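Local coordinates for DUF5624 domain-containing protein (Legionella pneumophila subsp. pneumophila, PDB 4JX2), which is a putative secreted protein of unknown function, built from an unusual combination of alpha helices and a mixed beta sheet, with two chains in its assembly, at residues S117-A122 with I221-V226; A135-Q140 with L201-A206; E142-D147 with N191-V196; V153-T158 with N180-A185. All coordinates share one frame; numbering follows the deposited sequence.

Interaction 1. Residues S117-A122 with I221-V226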
loop_
_atom_site.group_PDB
_atom_site.type_symbol
_atom_site.label_atom_id
_atom_site.label_comp_id
_atom_site.label_asym_id
_atom_site.label_seq_id
_atom_site.Cartn_x
_atom_site.Cartn_y
_atom_site.Cartn_z
ATOM N N SER A 117 -26.594 -4.991 -6.476
ATOM C CA SER A 117 -25.274 -5.435 -7.000
ATOM C C SER A 117 -24.737 -6.630 -6.268
ATOM O O SER A 117 -24.130 -7.510 -6.884
ATOM C CB SER A 117 -24.223 -4.326 -6.874
ATOM O OG SER A 117 -24.491 -3.145 -7.613
ATOM N N HIS A 118 -24.945 -6.630 -4.934
ATOM C CA HIS A 118 -24.467 -7.587 -3.961
ATOM C C HIS A 118 -25.228 -8.921 -3.914
ATOM O O HIS A 118 -24.752 -9.861 -3.248
ATOM C CB HIS A 118 -24.461 -6.933 -2.586
ATOM C CG HIS A 118 -23.243 -6.089 -2.361
ATOM N ND1 HIS A 118 -23.094 -5.330 -1.218
ATOM C CD2 HIS A 118 -22.132 -5.947 -3.127
ATOM C CE1 HIS A 118 -21.904 -4.765 -1.318
ATOM N NE2 HIS A 118 -21.294 -5.095 -2.457
ATOM N N ILE A 119 -26.321 -9.053 -4.688
ATOM C CA ILE A 119 -27.111 -10.292 -4.767
ATOM C C ILE A 119 -26.233 -11.415 -5.367
ATOM O O ILE A 119 -26.232 -12.527 -4.818
ATOM C CB ILE A 119 -28.446 -10.052 -5.524
ATOM C CG1 ILE A 119 -29.408 -9.265 -4.603
ATOM C CG2 ILE A 119 -29.077 -11.364 -6.037
ATOM C CD1 ILE A 119 -30.676 -8.696 -5.288
ATOM N N GLY A 120 -25.452 -11.081 -6.405
ATOM C CA GLY A 120 -24.506 -11.997 -7.044
ATOM C C GLY A 120 -23.488 -12.535 -6.050
ATOM O O GLY A 120 -23.501 -13.740 -5.761
ATOM N N PRO A 121 -22.650 -11.648 -5.423
ATOM C CA PRO A 121 -21.670 -12.126 -4.415
ATOM C C PRO A 121 -22.310 -12.884 -3.252
ATOM O O PRO A 121 -21.741 -13.883 -2.805
ATOM C CB PRO A 121 -21.010 -10.834 -3.930
ATOM C CG PRO A 121 -21.117 -9.917 -5.109
ATOM C CD PRO A 121 -22.461 -10.205 -5.693
ATOM N N ALA A 122 -23.502 -12.436 -2.781
ATOM C CA ALA A 122 -24.257 -13.113 -1.705
ATOM C C ALA A 122 -24.536 -14.576 -2.068
ATOM O O ALA A 122 -24.254 -15.475 -1.263
ATOM C CB ALA A 122 -25.568 -12.389 -1.436
ATOM N N ILE A 221 -31.398 -11.977 -19.996
ATOM C CA ILE A 221 -30.337 -11.016 -19.695
ATOM C C ILE A 221 -29.566 -11.578 -18.494
ATOM O O ILE A 221 -30.159 -11.767 -17.425
ATOM C CB ILE A 221 -30.844 -9.571 -19.439
ATOM C CG1 ILE A 221 -31.643 -9.022 -20.638
ATOM C CG2 ILE A 221 -29.665 -8.640 -19.086
ATOM C CD1 ILE A 221 -32.750 -8.018 -20.238
ATOM N N PRO A 222 -28.262 -11.887 -18.632
ATOM C CA PRO A 222 -27.514 -12.414 -17.470
ATOM C C PRO A 222 -27.588 -11.497 -16.250
ATOM O O PRO A 222 -27.653 -10.275 -16.416
ATOM C CB PRO A 222 -26.067 -12.468 -17.978
ATOM C CG PRO A 222 -26.181 -12.533 -19.450
ATOM C CD PRO A 222 -27.399 -11.751 -19.824
ATOM N N TYR A 223 -27.510 -12.066 -15.022
ATOM C CA TYR A 223 -27.432 -11.240 -13.813
ATOM C C TYR A 223 -26.095 -10.488 -13.808
ATOM O O TYR A 223 -25.999 -9.417 -13.204
ATOM C CB TYR A 223 -27.619 -12.034 -12.512
ATOM C CG TYR A 223 -28.034 -11.109 -11.394
ATOM C CD1 TYR A 223 -29.357 -10.688 -11.267
ATOM C CD2 TYR A 223 -27.091 -10.577 -10.513
ATOM C CE1 TYR A 223 -29.736 -9.778 -10.281
ATOM C CE2 TYR A 223 -27.457 -9.659 -9.525
ATOM C CZ TYR A 223 -28.781 -9.262 -9.417
ATOM O OH TYR A 223 -29.160 -8.374 -8.444
ATOM N N ASN A 224 -25.078 -11.037 -14.523
ATOM C CA ASN A 224 -23.776 -10.419 -14.752
ATOM C C ASN A 224 -23.965 -8.982 -15.287
ATOM O O ASN A 224 -23.279 -8.078 -14.825
ATOM C CB ASN A 224 -22.988 -11.250 -15.761
ATOM C CG ASN A 224 -22.358 -12.551 -15.298
ATOM O OD1 ASN A 224 -21.958 -12.743 -14.156
ATOM N ND2 ASN A 224 -22.138 -13.444 -16.235
ATOM N N ASN A 225 -24.935 -8.770 -16.232
ATOM C CA ASN A 225 -25.252 -7.452 -16.800
ATOM C C ASN A 225 -25.880 -6.520 -15.737
ATOM O O ASN A 225 -25.576 -5.320 -15.720
ATOM C CB ASN A 225 -26.184 -7.593 -17.982
ATOM C CG ASN A 225 -25.574 -8.196 -19.232
ATOM O OD1 ASN A 225 -24.822 -9.189 -19.203
ATOM N ND2 ASN A 225 -25.968 -7.647 -20.374
ATOM N N VAL A 226 -26.716 -7.071 -14.841
ATOM C CA VAL A 226 -27.330 -6.307 -13.758
ATOM C C VAL A 226 -26.206 -5.830 -12.827
ATOM O O VAL A 226 -26.224 -4.676 -12.404
ATOM C CB VAL A 226 -28.439 -7.105 -13.012
ATOM C CG1 VAL A 226 -28.856 -6.436 -11.711
ATOM C CG2 VAL A 226 -29.646 -7.301 -13.900
#
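Ile119 lies across the hydroxyl end of Tyr223, in the helical DUF5624 region of the chain. The contact joins the early turns of two helices, 119-131 and 223-247. Both side chains leave their helices toward the opposite segment. They then cross at about a right angle, so the branched isoleucine is laid over the end of the tyrosine and does not run alongside it. Tyr223 OH is 3.4 Å from Ile119 CB and 3.5 Å from Ile119 CD1. Ile119 CG2 also reaches the ring carbon Tyr223 CZ, at 4.0 Å. The approach to the ring is oblique. Tyr223 gains its reach because CG is anti to the backbone N (chi1 -159°), which carries the ring out from the first turn of its helix. Further along the ring, Tyr223 CE2 comes within 4.0 Å of Gly120 N. Gly120 has no side chain, and its backbone itself meets the ring here. No hydrogen bond spans the two segments. The polar end of Tyr223 is nevertheless satisfied, since its OH is hydrogen-bonded to Ile116 O, just before Ser117. The same hydroxyl thus meets a backbone carbonyl and an apolar side chain in a buried setting. Phe212 stacks with the Tyr223 ring. The ring of His118, next to Ile119 in the chain, meets Phe41 of the second subunit. Within its own segment the tyrosine is also covered: Val226 CG1 stands 3.6 Å above one face of the Tyr223 ring, offset toward the rim.

Interaction 2. Residues A135-Q140 with L201-A206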
loop_
_atom_site.group_PDB
_atom_site.type_symbol
_atom_site.label_atom_id
_atom_site.label_comp_id
_atom_site.label_asym_id
_atom_site.label_seq_id
_atom_site.Cartn_x
_atom_site.Cartn_y
_atom_site.Cartn_z
ATOM N N ALA A 135 -25.346 -25.857 6.907
ATOM C CA ALA A 135 -26.778 -25.834 6.611
ATOM C C ALA A 135 -27.399 -24.436 6.728
ATOM O O ALA A 135 -28.523 -24.237 6.253
ATOM C CB ALA A 135 -27.498 -26.792 7.545
ATOM N N SER A 136 -26.675 -23.465 7.335
ATOM C CA SER A 136 -27.150 -22.085 7.510
ATOM C C SER A 136 -27.345 -21.372 6.165
ATOM O O SER A 136 -27.919 -20.282 6.141
ATOM C CB SER A 136 -26.193 -21.274 8.383
ATOM O OG SER A 136 -25.983 -21.867 9.654
ATOM N N TRP A 137 -26.892 -21.984 5.051
ATOM C CA TRP A 137 -27.056 -21.401 3.716
ATOM C C TRP A 137 -28.550 -21.351 3.324
ATOM O O TRP A 137 -28.968 -20.428 2.626
ATOM C CB TRP A 137 -26.224 -22.169 2.665
ATOM C CG TRP A 137 -26.784 -23.505 2.245
ATOM C CD1 TRP A 137 -26.442 -24.732 2.735
ATOM C CD2 TRP A 137 -27.738 -23.743 1.193
ATOM N NE1 TRP A 137 -27.142 -25.718 2.077
ATOM C CE2 TRP A 137 -27.918 -25.141 1.100
ATOM C CE3 TRP A 137 -28.456 -22.907 0.315
ATOM C CZ2 TRP A 137 -28.788 -25.723 0.165
ATOM C CZ3 TRP A 137 -29.339 -23.485 -0.586
ATOM C CH2 TRP A 137 -29.493 -24.877 -0.658
ATOM N N LYS A 138 -29.337 -22.344 3.794
ATOM C CA LYS A 138 -30.763 -22.489 3.525
ATOM C C LYS A 138 -31.555 -21.411 4.220
ATOM O O LYS A 138 -32.444 -20.823 3.596
ATOM C CB LYS A 138 -31.260 -23.872 3.949
ATOM C CG LYS A 138 -30.833 -24.982 3.012
ATOM C CD LYS A 138 -31.377 -26.327 3.431
ATOM C CE LYS A 138 -30.425 -27.412 2.999
ATOM N NZ LYS A 138 -31.081 -28.738 2.917
ATOM N N SER A 139 -31.239 -21.140 5.507
ATOM C CA SER A 139 -31.943 -20.110 6.277
ATOM C C SER A 139 -31.536 -18.716 5.813
ATOM O O SER A 139 -32.392 -17.844 5.750
ATOM C CB SER A 139 -31.724 -20.286 7.773
ATOM O OG SER A 139 -30.348 -20.262 8.102
ATOM N N GLN A 140 -30.263 -18.525 5.433
ATOM C CA GLN A 140 -29.758 -17.244 4.908
ATOM C C GLN A 140 -30.387 -16.952 3.546
ATOM O O GLN A 140 -30.775 -15.806 3.301
ATOM C CB GLN A 140 -28.227 -17.237 4.793
ATOM C CG GLN A 140 -27.462 -17.185 6.121
ATOM C CD GLN A 140 -27.427 -15.815 6.768
ATOM O OE1 GLN A 140 -27.887 -14.816 6.233
ATOM N NE2 GLN A 140 -26.903 -15.746 7.960
ATOM N N LEU A 201 -33.822 -26.875 -9.088
ATOM C CA LEU A 201 -32.446 -26.672 -9.544
ATOM C C LEU A 201 -31.453 -27.133 -8.493
ATOM O O LEU A 201 -31.797 -27.199 -7.304
ATOM C CB LEU A 201 -32.172 -25.174 -9.826
ATOM C CG LEU A 201 -32.902 -24.469 -10.977
ATOM C CD1 LEU A 201 -32.699 -22.977 -10.876
ATOM C CD2 LEU A 201 -32.435 -24.976 -12.345
ATOM N N SER A 202 -30.206 -27.400 -8.915
ATOM C CA SER A 202 -29.123 -27.776 -8.004
ATOM C C SER A 202 -28.432 -26.507 -7.538
ATOM O O SER A 202 -28.475 -25.506 -8.249
ATOM C CB SER A 202 -28.124 -28.697 -8.696
ATOM O OG SER A 202 -28.768 -29.779 -9.347
ATOM N N PHE A 203 -27.781 -26.521 -6.382
ATOM C CA PHE A 203 -27.084 -25.316 -5.984
ATOM C C PHE A 203 -25.626 -25.636 -5.674
ATOM O O PHE A 203 -25.350 -26.462 -4.816
ATOM C CB PHE A 203 -27.784 -24.608 -4.812
ATOM C CG PHE A 203 -27.182 -23.286 -4.389
ATOM C CD1 PHE A 203 -27.094 -22.221 -5.284
ATOM C CD2 PHE A 203 -26.752 -23.086 -3.083
ATOM C CE1 PHE A 203 -26.561 -20.987 -4.888
ATOM C CE2 PHE A 203 -26.232 -21.850 -2.680
ATOM C CZ PHE A 203 -26.117 -20.813 -3.593
ATOM N N ASP A 204 -24.709 -25.022 -6.436
ATOM C CA ASP A 204 -23.254 -25.109 -6.303
ATOM C C ASP A 204 -22.614 -24.007 -7.163
ATOM O O ASP A 204 -23.334 -23.359 -7.925
ATOM C CB ASP A 204 -22.696 -26.511 -6.652
ATOM C CG ASP A 204 -23.150 -27.083 -7.968
ATOM O OD1 ASP A 204 -22.783 -26.521 -9.014
ATOM O OD2 ASP A 204 -23.833 -28.119 -7.953
HETATM N N MSE A 205 -21.278 -23.787 -7.038
HETATM C CA MSE A 205 -20.536 -22.760 -7.780
HETATM C C MSE A 205 -20.879 -22.791 -9.275
HETATM O O MSE A 205 -21.243 -21.763 -9.847
HETATM C CB MSE A 205 -19.007 -22.921 -7.600
HETATM C CG MSE A 205 -18.490 -22.721 -6.178
HETATM SE SE MSE A 205 -18.560 -20.881 -5.575
HETATM C CE MSE A 205 -17.119 -21.007 -4.324
ATOM N N ALA A 206 -20.789 -23.988 -9.884
ATOM C CA ALA A 206 -21.017 -24.261 -11.300
ATOM C C ALA A 206 -22.461 -23.995 -11.727
ATOM O O ALA A 206 -22.673 -23.328 -12.745
ATOM C CB ALA A 206 -20.643 -25.699 -11.600
#
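This is a buried aromatic contact, in which Trp137 near the start of helix 136-155 meets Phe203 in the loop that leads into helix 205-213. These two residues make up the whole meeting of the segments. The six-membered ring of Trp137 and the ring of Phe203 have centroids 5.2 Å apart and planes at 30°. The planes are only modestly tilted, but the rings are displaced so far that little of one lies over the other. Phe203 CD2 comes over one face of the indole, 3.6 Å from Trp137 CZ3. Phe203 CE2 is 3.9 Å from Trp137 CE3. Phe203 is extended toward the tryptophan, with CG anti to the backbone N (chi1 -176°). The opposite face of the indole carries Lys138 CG, 3.4 Å above the plane and over its centre. The indole therefore lies between the Phe203 ring on one face and the Lys138 chain on the other. A bound pentaethylene glycol, probably from the crystallisation liquor, lies about 4 Å from the Trp137 side chain and takes a hydrogen bond from Lys138 NZ. Leu126 of helix 119-131 and Val196 of helix 175-197 also pack on Phe203, and Lys130 NZ holds its carbonyl oxygen. Just after the phenylalanine, Asp204 OD1 accepts from Ser207 N. The arrangement joins a tryptophan near the start of one helix to a phenylalanine just ahead of the N-cap aspartate (Asp204) of another, as a strongly slid aromatic pair.

Interaction 3. Residues E142-D147 with N191-V196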
loop_
_atom_site.group_PDB
_atom_site.type_symbol
_atom_site.label_atom_id
_atom_site.label_comp_id
_atom_site.label_asym_id
_atom_site.label_seq_id
_atom_site.Cartn_x
_atom_site.Cartn_y
_atom_site.Cartn_z
ATOM N N GLU A 142 -33.353 -18.216 2.425
ATOM C CA GLU A 142 -34.778 -17.972 2.655
ATOM C C GLU A 142 -35.013 -16.476 2.998
ATOM O O GLU A 142 -35.932 -15.847 2.467
ATOM C CB GLU A 142 -35.294 -18.882 3.768
ATOM C CG GLU A 142 -36.793 -18.748 4.036
ATOM C CD GLU A 142 -37.308 -17.532 4.801
ATOM O OE1 GLU A 142 -36.591 -17.007 5.690
ATOM O OE2 GLU A 142 -38.452 -17.112 4.507
ATOM N N ASN A 143 -34.165 -15.922 3.881
ATOM C CA ASN A 143 -34.240 -14.542 4.321
ATOM C C ASN A 143 -33.866 -13.595 3.188
ATOM O O ASN A 143 -34.551 -12.586 2.998
ATOM C CB ASN A 143 -33.349 -14.332 5.522
ATOM C CG ASN A 143 -33.399 -12.930 6.004
ATOM O OD1 ASN A 143 -34.373 -12.508 6.661
ATOM N ND2 ASN A 143 -32.375 -12.172 5.616
ATOM N N LEU A 144 -32.798 -13.932 2.426
ATOM C CA LEU A 144 -32.359 -13.168 1.267
ATOM C C LEU A 144 -33.517 -13.065 0.250
ATOM O O LEU A 144 -33.816 -11.958 -0.207
ATOM C CB LEU A 144 -31.109 -13.796 0.634
ATOM C CG LEU A 144 -30.450 -12.981 -0.490
ATOM C CD1 LEU A 144 -30.020 -11.599 -0.011
ATOM C CD2 LEU A 144 -29.249 -13.703 -1.048
ATOM N N LEU A 145 -34.205 -14.200 -0.046
ATOM C CA LEU A 145 -35.343 -14.256 -0.959
ATOM C C LEU A 145 -36.512 -13.378 -0.425
ATOM O O LEU A 145 -37.098 -12.596 -1.184
ATOM C CB LEU A 145 -35.762 -15.722 -1.165
ATOM C CG LEU A 145 -37.118 -16.031 -1.821
ATOM C CD1 LEU A 145 -37.303 -15.297 -3.123
ATOM C CD2 LEU A 145 -37.244 -17.499 -2.085
ATOM N N LYS A 146 -36.816 -13.488 0.875
ATOM C CA LYS A 146 -37.841 -12.681 1.533
ATOM C C LYS A 146 -37.552 -11.173 1.336
ATOM O O LYS A 146 -38.433 -10.423 0.926
ATOM C CB LYS A 146 -37.894 -13.043 3.027
ATOM C CG LYS A 146 -38.797 -12.150 3.856
ATOM C CD LYS A 146 -38.828 -12.534 5.338
ATOM C CE LYS A 146 -37.646 -12.014 6.126
ATOM N NZ LYS A 146 -37.770 -12.334 7.569
ATOM N N ASP A 147 -36.310 -10.754 1.589
ATOM C CA ASP A 147 -35.913 -9.348 1.513
ATOM C C ASP A 147 -35.890 -8.813 0.056
ATOM O O ASP A 147 -36.189 -7.630 -0.151
ATOM C CB ASP A 147 -34.575 -9.124 2.256
ATOM C CG ASP A 147 -34.680 -9.307 3.781
ATOM O OD1 ASP A 147 -35.796 -9.102 4.344
ATOM O OD2 ASP A 147 -33.652 -9.608 4.415
ATOM N N ASN A 191 -36.976 -15.733 -8.092
ATOM C CA ASN A 191 -37.436 -17.016 -8.629
ATOM C C ASN A 191 -36.300 -18.039 -8.755
ATOM O O ASN A 191 -36.566 -19.239 -8.675
ATOM C CB ASN A 191 -38.158 -16.837 -9.937
ATOM C CG ASN A 191 -39.513 -16.201 -9.754
ATOM O OD1 ASN A 191 -40.334 -16.645 -8.936
ATOM N ND2 ASN A 191 -39.780 -15.166 -10.529
ATOM N N TYR A 192 -35.039 -17.578 -8.879
ATOM C CA TYR A 192 -33.903 -18.490 -8.923
ATOM C C TYR A 192 -33.756 -19.137 -7.535
ATOM O O TYR A 192 -33.688 -20.367 -7.438
ATOM C CB TYR A 192 -32.601 -17.780 -9.374
ATOM C CG TYR A 192 -31.368 -18.623 -9.132
ATOM C CD1 TYR A 192 -31.145 -19.793 -9.861
ATOM C CD2 TYR A 192 -30.463 -18.299 -8.122
ATOM C CE1 TYR A 192 -30.046 -20.608 -9.603
ATOM C CE2 TYR A 192 -29.358 -19.108 -7.854
ATOM C CZ TYR A 192 -29.149 -20.258 -8.608
ATOM O OH TYR A 192 -28.086 -21.086 -8.352
HETATM N N MSE A 193 -33.747 -18.307 -6.459
HETATM C CA MSE A 193 -33.620 -18.787 -5.078
HETATM C C MSE A 193 -34.762 -19.717 -4.717
HETATM O O MSE A 193 -34.530 -20.756 -4.094
HETATM C CB MSE A 193 -33.565 -17.630 -4.104
HETATM C CG MSE A 193 -32.258 -16.894 -4.172
HETATM SE SE MSE A 193 -32.233 -15.362 -2.992
HETATM C CE MSE A 193 -31.082 -14.324 -4.094
ATOM N N SER A 194 -35.979 -19.377 -5.177
ATOM C CA SER A 194 -37.173 -20.175 -4.962
ATOM C C SER A 194 -36.986 -21.593 -5.524
ATOM O O SER A 194 -37.277 -22.573 -4.826
ATOM C CB SER A 194 -38.375 -19.495 -5.604
ATOM O OG SER A 194 -39.545 -20.265 -5.392
ATOM N N ASP A 195 -36.443 -21.686 -6.763
ATOM C CA ASP A 195 -36.180 -22.918 -7.499
ATOM C C ASP A 195 -35.138 -23.778 -6.807
ATOM O O ASP A 195 -35.253 -24.998 -6.836
ATOM C CB ASP A 195 -35.742 -22.579 -8.932
ATOM C CG ASP A 195 -36.864 -22.064 -9.831
ATOM O OD1 ASP A 195 -38.062 -22.237 -9.463
ATOM O OD2 ASP A 195 -36.551 -21.510 -10.908
ATOM N N VAL A 196 -34.145 -23.150 -6.165
ATOM C CA VAL A 196 -33.078 -23.846 -5.432
ATOM C C VAL A 196 -33.671 -24.469 -4.145
ATOM O O VAL A 196 -33.450 -25.663 -3.879
ATOM C CB VAL A 196 -31.880 -22.893 -5.137
ATOM C CG1 VAL A 196 -30.982 -23.438 -4.020
ATOM C CG2 VAL A 196 -31.074 -22.610 -6.403
#
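Leu144, Leu145 and Met193 meet without a flat group between them; the Tyr192 ring is turned to another side of its helix. Val196 CG2 lies 3.7 Å above one face of that ring, offset toward the rim, and Phe212 stacks with it. The contact proper is aliphatic. Met193 is modelled as selenomethionine, and its chain enters between the two leucines. Its end bends at chi3 (-148°), which brings CE to Leu144 CD2 at 3.6 Å. The Leu144 and Met193 side chains cross at about a right angle. The selenium lies against the backbone of the opposite helix, with Met193 SE 3.7 Å from Leu145 N. It is also 4.0 Å from Leu145 CB. Leu145 in turn points toward helix 175-197. There Leu145 CD2 touches the backbone of the next residue, 3.8 Å from Ser194 N. The hydroxyl of Ser194 takes no part in this contact; its OG is hydrogen-bonded to Gln430 O in the C-terminal tail, which Asn191 also grips, through OD1 to Gln430 N and ND2 to Val428 O. Leu123 of helix 119-131 packs on Met193, and Leu37 of the second subunit packs on Leu144. The short axes of 142-147 and 191-196 approach to 9.6 Å, with their N-to-C directions at 149°. No hydrogen bond crosses between the segments. This is an antiparallel helix pair with an apolar interface, forming part of the core of the helical DUF5624 region.

Interaction 4. Residues V153-T158 with N180-A185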
loop_
_atom_site.group_PDB
_atom_site.type_symbol
_atom_site.label_atom_id
_atom_site.label_comp_id
_atom_site.label_asym_id
_atom_site.label_seq_id
_atom_site.Cartn_x
_atom_site.Cartn_y
_atom_site.Cartn_z
ATOM N N VAL A 153 -41.437 -5.088 -4.348
ATOM C CA VAL A 153 -42.693 -4.413 -4.072
ATOM C C VAL A 153 -42.453 -2.894 -3.910
ATOM O O VAL A 153 -43.134 -2.121 -4.584
ATOM C CB VAL A 153 -43.414 -5.056 -2.853
ATOM C CG1 VAL A 153 -44.664 -4.283 -2.454
ATOM C CG2 VAL A 153 -43.755 -6.512 -3.132
ATOM N N ILE A 154 -41.484 -2.475 -3.062
ATOM C CA ILE A 154 -41.207 -1.058 -2.805
ATOM C C ILE A 154 -40.748 -0.330 -4.109
ATOM O O ILE A 154 -41.140 0.829 -4.335
ATOM C CB ILE A 154 -40.213 -0.887 -1.610
ATOM C CG1 ILE A 154 -40.499 0.371 -0.819
ATOM C CG2 ILE A 154 -38.756 -0.926 -2.020
ATOM C CD1 ILE A 154 -41.483 0.181 0.315
ATOM N N ASN A 155 -39.969 -1.038 -4.970
ATOM C CA ASN A 155 -39.482 -0.545 -6.265
ATOM C C ASN A 155 -40.654 -0.344 -7.236
ATOM O O ASN A 155 -40.571 0.507 -8.124
ATOM C CB ASN A 155 -38.441 -1.502 -6.874
ATOM C CG ASN A 155 -37.785 -0.981 -8.143
ATOM O OD1 ASN A 155 -36.894 -0.129 -8.097
ATOM N ND2 ASN A 155 -38.171 -1.512 -9.300
ATOM N N ALA A 156 -41.751 -1.119 -7.050
ATOM C CA ALA A 156 -42.944 -1.023 -7.894
ATOM C C ALA A 156 -43.929 0.059 -7.410
ATOM O O ALA A 156 -44.880 0.360 -8.132
ATOM C CB ALA A 156 -43.639 -2.369 -7.970
ATOM N N GLN A 157 -43.671 0.688 -6.247
ATOM C CA GLN A 157 -44.587 1.692 -5.684
ATOM C C GLN A 157 -44.753 2.911 -6.575
ATOM O O GLN A 157 -43.796 3.445 -7.137
ATOM C CB GLN A 157 -44.206 2.135 -4.260
ATOM C CG GLN A 157 -44.861 1.274 -3.180
ATOM C CD GLN A 157 -44.440 1.580 -1.758
ATOM O OE1 GLN A 157 -43.769 2.581 -1.464
ATOM N NE2 GLN A 157 -44.863 0.723 -0.829
ATOM N N THR A 158 -46.006 3.311 -6.721
ATOM C CA THR A 158 -46.415 4.469 -7.496
ATOM C C THR A 158 -47.674 5.045 -6.827
ATOM O O THR A 158 -48.548 4.266 -6.422
ATOM C CB THR A 158 -46.561 4.127 -8.986
ATOM O OG1 THR A 158 -46.734 5.334 -9.718
ATOM C CG2 THR A 158 -47.672 3.119 -9.285
ATOM N N ASN A 180 -37.193 -0.834 -14.445
ATOM C CA ASN A 180 -37.431 -2.141 -15.059
ATOM C C ASN A 180 -36.336 -3.132 -14.725
ATOM O O ASN A 180 -36.610 -4.325 -14.542
ATOM C CB ASN A 180 -37.543 -2.008 -16.564
ATOM C CG ASN A 180 -38.767 -1.270 -17.015
ATOM O OD1 ASN A 180 -39.779 -1.168 -16.311
ATOM N ND2 ASN A 180 -38.698 -0.761 -18.221
HETATM N N MSE A 181 -35.096 -2.627 -14.640
HETATM C CA MSE A 181 -33.935 -3.423 -14.332
HETATM C C MSE A 181 -33.992 -3.961 -12.885
HETATM O O MSE A 181 -33.713 -5.150 -12.688
HETATM C CB MSE A 181 -32.665 -2.627 -14.571
HETATM C CG MSE A 181 -31.446 -3.475 -14.387
HETATM SE SE MSE A 181 -30.052 -2.524 -13.540
HETATM C CE MSE A 181 -30.849 -2.495 -11.779
ATOM N N ILE A 182 -34.356 -3.108 -11.888
ATOM C CA ILE A 182 -34.440 -3.560 -10.495
ATOM C C ILE A 182 -35.602 -4.571 -10.381
ATOM O O ILE A 182 -35.466 -5.598 -9.708
ATOM C CB ILE A 182 -34.547 -2.381 -9.493
ATOM C CG1 ILE A 182 -33.231 -1.589 -9.466
ATOM C CG2 ILE A 182 -34.895 -2.868 -8.072
ATOM C CD1 ILE A 182 -33.376 -0.160 -9.251
ATOM N N ASP A 183 -36.708 -4.314 -11.100
ATOM C CA ASP A 183 -37.849 -5.221 -11.141
ATOM C C ASP A 183 -37.413 -6.594 -11.717
ATOM O O ASP A 183 -37.643 -7.627 -11.079
ATOM C CB ASP A 183 -38.986 -4.603 -11.950
ATOM C CG ASP A 183 -40.275 -5.384 -11.826
ATOM O OD1 ASP A 183 -40.865 -5.391 -10.718
ATOM O OD2 ASP A 183 -40.675 -6.029 -12.818
ATOM N N TYR A 184 -36.731 -6.578 -12.882
ATOM C CA TYR A 184 -36.163 -7.745 -13.568
ATOM C C TYR A 184 -35.191 -8.520 -12.653
ATOM O O TYR A 184 -35.246 -9.758 -12.588
ATOM C CB TYR A 184 -35.425 -7.301 -14.855
ATOM C CG TYR A 184 -34.719 -8.437 -15.563
ATOM C CD1 TYR A 184 -35.433 -9.371 -16.314
ATOM C CD2 TYR A 184 -33.335 -8.593 -15.471
ATOM C CE1 TYR A 184 -34.788 -10.421 -16.964
ATOM C CE2 TYR A 184 -32.679 -9.645 -16.113
ATOM C CZ TYR A 184 -33.411 -10.547 -16.871
ATOM O OH TYR A 184 -32.780 -11.590 -17.494
ATOM N N ALA A 185 -34.284 -7.776 -11.975
ATOM C CA ALA A 185 -33.276 -8.312 -11.071
ATOM C C ALA A 185 -33.927 -9.040 -9.903
ATOM O O ALA A 185 -33.562 -10.184 -9.629
ATOM C CB ALA A 185 -32.383 -7.196 -10.568
HETATM O O HOH W 1 -40.012 -3.776 -8.758
#
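The pairing of helices 136-155 and 175-197 includes a polar contact in which Asn155, in the last part of the first helix, turns its side chain onto Ile182 and Asp183. Its amide lies against the branch point of Ile182. Asn155 OD1 is 3.4 Å from Ile182 CG2 and 3.5 Å from Ile182 CB. The other arm of the amide, Asn155 ND2, lies 3.6 Å from Asp183 N. The Asn155 and Ile182 side chains meet at a slant. Asn155 CG is anti to the backbone N (chi1 -174°), which extends the amide toward the second helix. No direct hydrogen bond links the segments, but one water bridges them. Asn155 ND2 donates to it at 3.0 Å, and the water donates in turn to Asp183 OD1 at 2.7 Å. This bridge belongs to the same antiparallel pairing of helices 136-155 and 175-197 that packs apolar groups farther along. Here the polar atoms are buried and well supplied with partners. Asn155 OD1 is hydrogen-bonded to Trp162 NE1, while ND2 also bonds His179 O, so the amide is gripped at both arms. Asp183 OD1 makes a salt bridge with Lys152 NZ, and OD2 bonds Asn426 ND2. Ile182 continues the apolar side of the junction, packing on Met113 and Ile116 of helix 110-117.

In the fold
All four contacts lie in one helical region; no active site is known. Interactions 3 and 4 use the same two helices, 136-155 and 175-197, with centres 16 Å apart. Interaction 2 uses the N-terminal start of helix 136-155, its centre 10 Å from that of interaction 3, which it touches through Phe203 CB and Val196 CG1, 3.5 Å apart. A pentaethylene glycol lies about 4 Å from its Trp137 side chain. Interaction 1 brings in helices 119-131 and 223-247. It meets interaction 3 where Ile119 CG2 packs on Met193 CE at 4.1 Å, and interaction 4 where Tyr184 OH probably bonds Ile221 O at 2.6 Å. Interactions 2 and 4 have centres 25 Å apart.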